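ATP/GTP-binding site-containing protein A (Brucella abortus, PDB 6NTR) functions in the periplasm to maintain the integrity of the cell envelope. Local coordinates at residues F71-F79 and T123-E131; R9-D20 and D228-D239. All blocks are in the same frame, centred on the assembly; numbering follows the deposited sequence.

Interaction 1 (F71-F79 and T123-E131); sequences FEDADGKDF and TQFPTRHME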
loop_
_atom_site.group_PDB
_atom_site.type_symbol
_atom_site.label_atom_id
_atom_site.label_comp_id
_atom_site.label_asym_id
_atom_site.label_seq_id
_atom_site.Cartn_x
_atom_site.Cartn_y
_atom_site.Cartn_z
ATOM N N PHE A 71 3.420 -1.917 12.791
ATOM C CA PHE A 71 2.421 -2.252 13.797
ATOM C C PHE A 71 1.606 -1.004 14.077
ATOM O O PHE A 71 2.170 0.082 14.253
ATOM C CB PHE A 71 3.050 -2.780 15.101
ATOM C CG PHE A 71 2.037 -3.183 16.162
ATOM C CD1 PHE A 71 1.468 -4.445 16.155
ATOM C CD2 PHE A 71 1.665 -2.301 17.165
ATOM C CE1 PHE A 71 0.546 -4.810 17.117
ATOM C CE2 PHE A 71 0.743 -2.667 18.123
ATOM C CZ PHE A 71 0.183 -3.919 18.097
ATOM N N GLU A 72 0.288 -1.166 14.112
ATOM C CA GLU A 72 -0.649 -0.095 14.402
ATOM C C GLU A 72 -1.490 -0.498 15.596
ATOM O O GLU A 72 -1.936 -1.645 15.688
ATOM C CB GLU A 72 -1.542 0.186 13.181
ATOM C CG GLU A 72 -2.549 1.305 13.332
ATOM C CD GLU A 72 -3.363 1.487 12.079
ATOM O OE1 GLU A 72 -2.794 1.292 10.987
ATOM O OE2 GLU A 72 -4.573 1.769 12.195
ATOM N N ASP A 73 -1.704 0.440 16.507
ATOM C CA ASP A 73 -2.365 0.064 17.740
ATOM C C ASP A 73 -3.879 0.066 17.599
ATOM O O ASP A 73 -4.459 0.761 16.762
ATOM C CB ASP A 73 -1.984 0.983 18.880
ATOM C CG ASP A 73 -2.127 0.299 20.193
ATOM O OD1 ASP A 73 -3.263 -0.080 20.531
ATOM O OD2 ASP A 73 -1.106 0.106 20.874
ATOM N N ALA A 74 -4.511 -0.713 18.478
ATOM C CA ALA A 74 -5.949 -0.946 18.424
ATOM C C ALA A 74 -6.729 0.355 18.308
ATOM O O ALA A 74 -7.506 0.548 17.369
ATOM C CB ALA A 74 -6.373 -1.721 19.668
ATOM N N ASP A 75 -6.532 1.262 19.264
ATOM C CA ASP A 75 -7.161 2.570 19.180
ATOM C C ASP A 75 -6.800 3.311 17.898
ATOM O O ASP A 75 -7.506 4.248 17.520
ATOM C CB ASP A 75 -6.771 3.416 20.386
ATOM C CG ASP A 75 -5.290 3.415 20.629
ATOM O OD1 ASP A 75 -4.625 2.489 20.142
ATOM O OD2 ASP A 75 -4.783 4.340 21.295
ATOM N N GLY A 76 -5.727 2.922 17.221
ATOM C CA GLY A 76 -5.304 3.655 16.042
ATOM C C GLY A 76 -4.686 4.991 16.380
ATOM O O GLY A 76 -4.946 5.979 15.686
ATOM N N LYS A 77 -3.898 5.055 17.456
ATOM C CA LYS A 77 -3.157 6.255 17.821
ATOM C C LYS A 77 -1.649 6.068 17.765
ATOM O O LYS A 77 -0.911 7.054 17.861
ATOM C CB LYS A 77 -3.553 6.733 19.231
ATOM C CG LYS A 77 -4.802 7.608 19.270
ATOM C CD LYS A 77 -4.945 8.340 20.599
ATOM C CE LYS A 77 -5.962 9.475 20.493
ATOM N NZ LYS A 77 -6.032 10.325 21.719
ATOM N N ASP A 78 -1.172 4.853 17.601
ATOM C CA ASP A 78 0.251 4.623 17.475
ATOM C C ASP A 78 0.524 3.828 16.206
ATOM O O ASP A 78 -0.342 3.100 15.715
ATOM C CB ASP A 78 0.789 3.887 18.690
ATOM C CG ASP A 78 2.289 3.738 18.649
ATOM O OD1 ASP A 78 2.977 4.767 18.455
ATOM O OD2 ASP A 78 2.772 2.588 18.753
ATOM N N PHE A 79 1.742 3.970 15.684
ATOM C CA PHE A 79 2.108 3.355 14.411
ATOM C C PHE A 79 3.620 3.175 14.392
ATOM O O PHE A 79 4.353 4.159 14.262
ATOM C CB PHE A 79 1.628 4.221 13.247
ATOM C CG PHE A 79 1.831 3.614 11.897
ATOM C CD1 PHE A 79 1.310 2.380 11.590
ATOM C CD2 PHE A 79 2.506 4.306 10.914
ATOM C CE1 PHE A 79 1.479 1.833 10.337
ATOM C CE2 PHE A 79 2.678 3.767 9.665
ATOM C CZ PHE A 79 2.165 2.525 9.378
ATOM N N THR A 123 -3.561 13.172 11.376
ATOM C CA THR A 123 -4.082 12.303 10.331
ATOM C C THR A 123 -4.514 10.944 10.826
ATOM O O THR A 123 -4.904 10.794 11.961
ATOM C CB THR A 123 -3.094 12.173 9.157
ATOM O OG1 THR A 123 -3.714 11.474 8.081
ATOM C CG2 THR A 123 -1.884 11.427 9.572
ATOM N N GLN A 124 -4.482 9.967 9.936
ATOM C CA GLN A 124 -4.839 8.593 10.243
ATOM C C GLN A 124 -3.754 7.657 9.704
ATOM O O GLN A 124 -2.862 8.083 8.999
ATOM C CB GLN A 124 -6.236 8.222 9.767
ATOM C CG GLN A 124 -6.452 8.309 8.279
ATOM C CD GLN A 124 -7.712 7.612 7.843
ATOM O OE1 GLN A 124 -8.365 6.945 8.624
ATOM N NE2 GLN A 124 -8.049 7.758 6.585
ATOM N N PHE A 125 -3.811 6.402 10.091
ATOM C CA PHE A 125 -2.818 5.452 9.663
ATOM C C PHE A 125 -3.440 4.423 8.762
ATOM O O PHE A 125 -4.632 4.332 8.661
ATOM C CB PHE A 125 -2.041 4.860 10.847
ATOM C CG PHE A 125 -1.329 5.883 11.677
ATOM C CD1 PHE A 125 -0.424 6.717 11.124
ATOM C CD2 PHE A 125 -1.607 6.018 12.995
ATOM C CE1 PHE A 125 0.217 7.667 11.870
ATOM C CE2 PHE A 125 -0.972 6.959 13.750
ATOM C CZ PHE A 125 -0.060 7.789 13.188
ATOM N N PRO A 126 -2.611 3.567 8.167
ATOM C CA PRO A 126 -3.095 2.651 7.141
ATOM C C PRO A 126 -4.220 1.725 7.513
ATOM O O PRO A 126 -5.090 1.553 6.677
ATOM C CB PRO A 126 -1.854 1.829 6.816
ATOM C CG PRO A 126 -0.738 2.770 7.046
ATOM C CD PRO A 126 -1.144 3.601 8.220
ATOM N N THR A 127 -4.225 1.108 8.675
ATOM C CA THR A 127 -5.363 0.270 8.960
ATOM C C THR A 127 -6.659 1.062 9.111
ATOM O O THR A 127 -7.688 0.621 8.648
ATOM C CB THR A 127 -5.135 -0.690 10.117
ATOM O OG1 THR A 127 -4.131 -1.624 9.728
ATOM C CG2 THR A 127 -6.398 -1.448 10.400
ATOM N N ARG A 128 -6.609 2.213 9.776
ATOM C CA ARG A 128 -7.808 3.014 9.958
ATOM C C ARG A 128 -8.323 3.506 8.621
ATOM O O ARG A 128 -9.481 3.337 8.309
ATOM C CB ARG A 128 -7.515 4.199 10.860
ATOM C CG ARG A 128 -8.671 4.606 11.746
ATOM C CD ARG A 128 -8.642 3.831 13.047
ATOM N NE ARG A 128 -9.084 4.632 14.176
ATOM C CZ ARG A 128 -9.341 4.143 15.379
ATOM N NH1 ARG A 128 -9.194 2.855 15.618
ATOM N NH2 ARG A 128 -9.743 4.947 16.341
ATOM N N HIS A 129 -7.421 4.046 7.812
ATOM C CA HIS A 129 -7.737 4.488 6.463
ATOM C C HIS A 129 -8.349 3.368 5.636
ATOM O O HIS A 129 -9.306 3.588 4.887
ATOM C CB HIS A 129 -6.459 5.005 5.822
ATOM C CG HIS A 129 -6.641 5.642 4.481
ATOM N ND1 HIS A 129 -7.040 4.939 3.367
ATOM C CD2 HIS A 129 -6.401 6.906 4.059
ATOM C CE1 HIS A 129 -7.071 5.750 2.323
ATOM N NE2 HIS A 129 -6.683 6.948 2.715
HETATM N N MSE A 130 -7.808 2.172 5.743
HETATM C CA MSE A 130 -8.373 1.066 5.026
HETATM C C MSE A 130 -9.771 0.853 5.561
HETATM O O MSE A 130 -10.692 0.705 4.788
HETATM C CB MSE A 130 -7.505 -0.176 5.167
HETATM C CG MSE A 130 -7.219 -0.857 3.824
HETATM SE SE MSE A 130 -6.739 0.333 2.322
HETATM C CE MSE A 130 -5.308 1.386 3.139
ATOM N N GLU A 131 -9.934 0.889 6.886
ATOM C CA GLU A 131 -11.245 0.647 7.482
ATOM C C GLU A 131 -12.247 1.699 7.048
ATOM O O GLU A 131 -13.412 1.389 6.784
ATOM C CB GLU A 131 -11.141 0.621 9.004
ATOM C CG GLU A 131 -10.514 -0.625 9.551
ATOM C CD GLU A 131 -10.536 -0.659 11.055
ATOM O OE1 GLU A 131 -9.948 0.251 11.680
ATOM O OE2 GLU A 131 -11.142 -1.592 11.616
#
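Glu-72 OE1 takes the backbone N-H of Thr-127 at 2.7 Å on its syn lone pair, at the first turn of helix 126-138, while the other carboxylate oxygen, OE2, receives a weak, more bent bond from Arg-128 N at 3.2 Å. With CG anti to the backbone N (chi1 -179°) and the chain extended beyond it, the side chain reaches from the strand to the helix and sets its carboxylate against amide groups that have no preceding helical carbonyl to bind. A negative group here would also be expected to interact favourably with the helix dipole. In fold terms, the antiparallel hairpin of strands 62-72 and 78-87, closed by a type I turn from Asp-73 to Gly-76, is docked against the N-terminus of the helix. Beside the carboxylate, Phe-79, Phe-125 and Pro-126 make the apolar part of the contact. CB of Phe-79 sits over the centre of the Phe-125 ring, a CH-pi contact of 3.6 Å to the centroid; the two ring planes are nearly parallel, at 16°, but slid so far apart that they hardly overlap. Pro-126 CD lies over a face of the Phe-79 ring, 4.0 Å from its centroid, while Ala-99 and Leu-101 of strand 90-102 also touch Phe-125.

Interaction 2 (R9-D20 and D228-D239); sequences RAIYDLTLDRAD and DFSMRGKLVKLD. With EDO (1,2-ethanediol), chain G; EDO (1,2-ethanediol), chain I.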
loop_
_atom_site.group_PDB
_atom_site.type_symbol
_atom_site.label_atom_id
_atom_site.label_comp_id
_atom_site.label_asym_id
_atom_site.label_seq_id
_atom_site.Cartn_x
_atom_site.Cartn_y
_atom_site.Cartn_z
ATOM N N ARG A 9 -2.144 -14.111 4.160
ATOM C CA ARG A 9 -0.890 -13.907 3.462
ATOM C C ARG A 9 -1.287 -13.956 2.010
ATOM O O ARG A 9 -2.038 -14.820 1.598
ATOM C CB ARG A 9 0.158 -14.966 3.773
ATOM C CG ARG A 9 1.484 -14.715 3.076
ATOM C CD ARG A 9 2.491 -15.784 3.445
ATOM N NE ARG A 9 3.607 -15.862 2.517
ATOM C CZ ARG A 9 4.016 -16.988 1.955
ATOM N NH1 ARG A 9 3.389 -18.115 2.226
ATOM N NH2 ARG A 9 5.041 -16.989 1.124
ATOM N N ALA A 10 -0.796 -13.013 1.235
ATOM C CA ALA A 10 -1.170 -12.914 -0.161
ATOM C C ALA A 10 0.074 -12.642 -0.985
ATOM O O ALA A 10 0.848 -11.731 -0.680
ATOM C CB ALA A 10 -2.189 -11.811 -0.346
ATOM N N ILE A 11 0.273 -13.444 -2.016
ATOM C CA ILE A 11 1.433 -13.327 -2.880
ATOM C C ILE A 11 0.943 -12.856 -4.227
ATOM O O ILE A 11 0.077 -13.494 -4.837
ATOM C CB ILE A 11 2.166 -14.658 -3.040
ATOM C CG1 ILE A 11 2.586 -15.203 -1.691
ATOM C CG2 ILE A 11 3.363 -14.455 -3.901
ATOM C CD1 ILE A 11 3.119 -16.591 -1.802
ATOM N N TYR A 12 1.518 -11.764 -4.703
ATOM C CA TYR A 12 1.154 -11.183 -5.979
ATOM C C TYR A 12 2.330 -11.325 -6.924
ATOM O O TYR A 12 3.482 -11.214 -6.507
ATOM C CB TYR A 12 0.780 -9.707 -5.829
ATOM C CG TYR A 12 -0.367 -9.425 -4.892
ATOM C CD1 TYR A 12 -0.140 -9.178 -3.551
ATOM C CD2 TYR A 12 -1.671 -9.373 -5.353
ATOM C CE1 TYR A 12 -1.180 -8.909 -2.699
ATOM C CE2 TYR A 12 -2.714 -9.102 -4.504
ATOM C CZ TYR A 12 -2.461 -8.873 -3.173
ATOM O OH TYR A 12 -3.466 -8.594 -2.281
ATOM N N ASP A 13 2.033 -11.585 -8.183
ATOM C CA ASP A 13 3.036 -11.604 -9.232
ATOM C C ASP A 13 2.997 -10.293 -10.006
ATOM O O ASP A 13 1.934 -9.867 -10.467
ATOM C CB ASP A 13 2.819 -12.782 -10.171
ATOM C CG ASP A 13 3.747 -12.750 -11.331
ATOM O OD1 ASP A 13 4.937 -13.056 -11.122
ATOM O OD2 ASP A 13 3.295 -12.392 -12.439
ATOM N N LEU A 14 4.145 -9.638 -10.060
ATOM C CA LEU A 14 4.298 -8.343 -10.690
ATOM C C LEU A 14 4.744 -8.410 -12.131
ATOM O O LEU A 14 5.611 -9.189 -12.490
ATOM C CB LEU A 14 5.277 -7.483 -9.903
ATOM C CG LEU A 14 5.096 -7.354 -8.392
ATOM C CD1 LEU A 14 6.060 -6.316 -7.848
ATOM C CD2 LEU A 14 3.666 -6.980 -8.048
ATOM N N THR A 15 4.124 -7.569 -12.947
ATOM C CA THR A 15 4.410 -7.489 -14.363
ATOM C C THR A 15 4.420 -6.038 -14.804
ATOM O O THR A 15 3.905 -5.179 -14.119
ATOM C CB THR A 15 3.385 -8.281 -15.168
ATOM O OG1 THR A 15 2.127 -8.239 -14.496
ATOM C CG2 THR A 15 3.814 -9.715 -15.275
ATOM N N LEU A 16 5.033 -5.758 -15.939
ATOM C CA LEU A 16 5.091 -4.400 -16.443
ATOM C C LEU A 16 3.820 -4.077 -17.224
ATOM O O LEU A 16 3.405 -4.850 -18.075
ATOM C CB LEU A 16 6.314 -4.230 -17.329
ATOM C CG LEU A 16 6.514 -2.869 -17.964
ATOM C CD1 LEU A 16 6.729 -1.805 -16.914
ATOM C CD2 LEU A 16 7.666 -2.910 -18.941
ATOM N N ASP A 17 3.192 -2.945 -16.937
ATOM C CA ASP A 17 1.978 -2.598 -17.662
ATOM C C ASP A 17 2.270 -1.685 -18.836
ATOM O O ASP A 17 2.012 -2.043 -19.967
ATOM C CB ASP A 17 0.978 -1.933 -16.724
ATOM C CG ASP A 17 -0.423 -1.889 -17.291
ATOM O OD1 ASP A 17 -0.916 -2.919 -17.781
ATOM O OD2 ASP A 17 -1.035 -0.814 -17.228
ATOM N N ARG A 18 2.841 -0.522 -18.568
ATOM C CA ARG A 18 3.174 0.422 -19.621
ATOM C C ARG A 18 4.511 1.068 -19.309
ATOM O O ARG A 18 4.806 1.350 -18.164
ATOM C CB ARG A 18 2.045 1.471 -19.794
ATOM C CG ARG A 18 2.434 2.951 -19.747
ATOM C CD ARG A 18 1.236 3.856 -19.516
ATOM N NE ARG A 18 1.186 4.402 -18.165
ATOM C CZ ARG A 18 1.902 5.435 -17.753
ATOM N NH1 ARG A 18 1.792 5.862 -16.513
ATOM N NH2 ARG A 18 2.736 6.032 -18.579
ATOM N N ALA A 19 5.311 1.314 -20.330
ATOM C CA ALA A 19 6.591 1.952 -20.112
ATOM C C ALA A 19 6.814 3.182 -20.964
ATOM O O ALA A 19 6.735 3.119 -22.168
ATOM C CB ALA A 19 7.704 0.962 -20.336
ATOM N N ASP A 20 7.112 4.301 -20.324
ATOM C CA ASP A 20 7.374 5.535 -21.027
ATOM C C ASP A 20 8.778 5.507 -21.581
ATOM O O ASP A 20 9.628 4.822 -21.059
ATOM C CB ASP A 20 7.188 6.737 -20.105
ATOM C CG ASP A 20 5.813 7.383 -20.243
ATOM O OD1 ASP A 20 4.890 6.732 -20.758
ATOM O OD2 ASP A 20 5.654 8.546 -19.828
ATOM N N ASP A 228 5.556 7.653 -15.192
ATOM C CA ASP A 228 6.108 7.203 -16.458
ATOM C C ASP A 228 5.783 5.751 -16.722
ATOM O O ASP A 228 5.480 5.400 -17.845
ATOM C CB ASP A 228 7.633 7.352 -16.491
ATOM C CG ASP A 228 8.093 8.784 -16.415
ATOM O OD1 ASP A 228 7.312 9.695 -16.741
ATOM O OD2 ASP A 228 9.251 8.994 -16.020
ATOM N N PHE A 229 5.845 4.907 -15.697
ATOM C CA PHE A 229 5.575 3.487 -15.867
ATOM C C PHE A 229 4.567 2.945 -14.881
ATOM O O PHE A 229 4.457 3.451 -13.792
ATOM C CB PHE A 229 6.866 2.692 -15.724
ATOM C CG PHE A 229 7.251 2.405 -14.308
ATOM C CD1 PHE A 229 7.979 3.311 -13.587
ATOM C CD2 PHE A 229 6.904 1.222 -13.715
ATOM C CE1 PHE A 229 8.342 3.054 -12.294
ATOM C CE2 PHE A 229 7.267 0.959 -12.422
ATOM C CZ PHE A 229 7.989 1.875 -11.716
ATOM N N SER A 230 3.831 1.916 -15.274
ATOM C CA SER A 230 2.865 1.297 -14.399
ATOM C C SER A 230 3.179 -0.183 -14.269
ATOM O O SER A 230 3.741 -0.813 -15.172
ATOM C CB SER A 230 1.433 1.524 -14.906
ATOM O OG SER A 230 1.357 1.270 -16.291
HETATM N N MSE A 231 2.768 -0.744 -13.135
HETATM C CA MSE A 231 2.976 -2.129 -12.822
HETATM C C MSE A 231 1.655 -2.762 -12.561
HETATM O O MSE A 231 0.686 -2.074 -12.221
HETATM C CB MSE A 231 3.728 -2.251 -11.518
HETATM C CG MSE A 231 5.107 -1.641 -11.584
HETATM SE SE MSE A 231 5.953 -2.074 -9.880
HETATM C CE MSE A 231 4.697 -3.483 -9.398
ATOM N N ARG A 232 1.602 -4.079 -12.746
ATOM C CA ARG A 232 0.411 -4.861 -12.529
ATOM C C ARG A 232 0.701 -5.845 -11.415
ATOM O O ARG A 232 1.797 -6.360 -11.326
ATOM C CB ARG A 232 0.079 -5.662 -13.784
ATOM C CG ARG A 232 -0.732 -4.938 -14.829
ATOM C CD ARG A 232 -2.148 -5.468 -14.873
ATOM N NE ARG A 232 -3.006 -4.644 -15.708
ATOM C CZ ARG A 232 -4.326 -4.618 -15.621
ATOM N NH1 ARG A 232 -4.948 -5.370 -14.737
ATOM N NH2 ARG A 232 -5.028 -3.835 -16.424
ATOM N N GLY A 233 -0.265 -6.089 -10.549
ATOM C CA GLY A 233 -0.078 -7.056 -9.498
ATOM C C GLY A 233 -1.232 -8.015 -9.488
ATOM O O GLY A 233 -2.344 -7.632 -9.208
ATOM N N LYS A 234 -0.964 -9.277 -9.750
ATOM C CA LYS A 234 -2.026 -10.258 -9.759
ATOM C C LYS A 234 -1.837 -11.270 -8.638
ATOM O O LYS A 234 -0.785 -11.855 -8.511
ATOM C CB LYS A 234 -2.094 -10.966 -11.110
ATOM C CG LYS A 234 -2.425 -10.073 -12.287
ATOM C CD LYS A 234 -3.820 -9.505 -12.161
ATOM C CE LYS A 234 -4.373 -9.080 -13.500
ATOM N NZ LYS A 234 -5.367 -10.070 -13.962
ATOM N N LEU A 235 -2.870 -11.467 -7.835
ATOM C CA LEU A 235 -2.800 -12.397 -6.740
ATOM C C LEU A 235 -2.626 -13.788 -7.282
ATOM O O LEU A 235 -3.357 -14.212 -8.154
ATOM C CB LEU A 235 -4.071 -12.325 -5.909
ATOM C CG LEU A 235 -4.069 -12.919 -4.509
ATOM C CD1 LEU A 235 -3.568 -11.925 -3.489
ATOM C CD2 LEU A 235 -5.460 -13.361 -4.146
ATOM N N VAL A 236 -1.658 -14.508 -6.737
ATOM C CA VAL A 236 -1.388 -15.870 -7.178
ATOM C C VAL A 236 -1.507 -16.891 -6.060
ATOM O O VAL A 236 -1.435 -18.094 -6.340
ATOM C CB VAL A 236 -0.007 -15.992 -7.860
ATOM C CG1 VAL A 236 0.062 -15.065 -9.048
ATOM C CG2 VAL A 236 1.129 -15.732 -6.884
ATOM N N LYS A 237 -1.702 -16.474 -4.814
ATOM C CA LYS A 237 -1.884 -17.426 -3.728
ATOM C C LYS A 237 -2.418 -16.694 -2.513
ATOM O O LYS A 237 -1.933 -15.609 -2.174
ATOM C CB LYS A 237 -0.569 -18.117 -3.390
ATOM C CG LYS A 237 -0.667 -19.259 -2.397
ATOM C CD LYS A 237 0.700 -19.925 -2.232
ATOM C CE LYS A 237 0.636 -21.106 -1.296
ATOM N NZ LYS A 237 0.184 -20.664 0.048
ATOM N N LEU A 238 -3.402 -17.276 -1.840
ATOM C CA LEU A 238 -4.060 -16.614 -0.725
ATOM C C LEU A 238 -4.214 -17.605 0.411
ATOM O O LEU A 238 -4.803 -18.678 0.228
ATOM C CB LEU A 238 -5.418 -16.058 -1.141
ATOM C CG LEU A 238 -6.167 -15.442 0.021
ATOM C CD1 LEU A 238 -5.479 -14.155 0.400
ATOM C CD2 LEU A 238 -7.611 -15.212 -0.353
ATOM N N ASP A 239 -3.683 -17.244 1.573
ATOM C CA ASP A 239 -3.733 -18.089 2.755
ATOM C C ASP A 239 -4.532 -17.368 3.823
ATOM O O ASP A 239 -4.162 -16.268 4.246
ATOM C CB ASP A 239 -2.332 -18.439 3.243
ATOM C CG ASP A 239 -1.674 -19.467 2.366
ATOM O OD1 ASP A 239 -2.349 -20.469 2.035
ATOM O OD2 ASP A 239 -0.490 -19.272 2.008
HETATM C C1 EDO G . -4.756 -7.261 0.770
HETATM O O1 EDO G . -4.449 -8.301 -0.168
HETATM C C2 EDO G . -3.910 -6.046 0.456
HETATM O O2 EDO G . -4.334 -5.007 1.337
HETATM C C1 EDO I . 4.878 -4.506 -21.636
HETATM O O1 EDO I . 3.475 -4.236 -21.473
HETATM C C2 EDO I . 5.386 -3.928 -22.953
HETATM O O2 EDO I . 5.517 -2.505 -22.828
HETATM O O HOH W 1 -0.941 2.188 -17.274
#
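Asp-17 carries CG anti to its own nitrogen (chi1 -164°), and Ser-230 holds OG between the backbone N and the carbonyl carbon (chi1 46°), a pair of rotations that brings both polar ends to one water. This water donates to Asp-17 OD2 at 3.0 Å, lies 2.7 Å from Ser-230 OG, and accepts from Arg-18 NE at 3.2 Å, in the plane of the guanidinium; NH1 of that arginine is salt-bridged to Asp-225. The other carboxylate oxygen, Asp-17 OD1, forms a long salt bridge of 3.4 Å with Arg-232 NE, approaching the guanidinium edge with the two planes 67° apart. On the other face of the ribbon, the methyl CE of selenomethionine Met-231 meets Leu-14 CD1 at 3.5 Å, and both side chains rest on Phe-50 and Thr-52 of strand 43-56. Farther along, Ile-11 O accepts a nearly straight bond from Val-236 N at 2.8 Å and a weak one from Lys-237 N, so two residues face one. Asp-17 and Arg-18 likewise both face Ser-230. The result is a long, twisted antiparallel strand pair with two classic beta bulges, which joins the N-terminal and C-terminal strands of the beta-barrel-like fold.

How the interactions relate
Interactions 1 and 2 lie on opposite sides of the chain's centre, their own centres 25 Å apart and their nearest atoms about 11 Å apart. Along the sequence they are nested: segments 71-79 and 123-131 fall within the 207 residues that separate 9-20 from 228-239. A run of antiparallel neighbours connects them, from strand 8-19 through 25-39 and 43-56 to 62-72 and 78-87, where the hairpin of interaction 1 turns. Interaction 2 thus pairs the first and last long strands of the chain, a strand-to-strand contact within the barrel-like fold, whereas interaction 1 packs the start of helix 126-138 against the hairpin of strands 62-72 and 78-87.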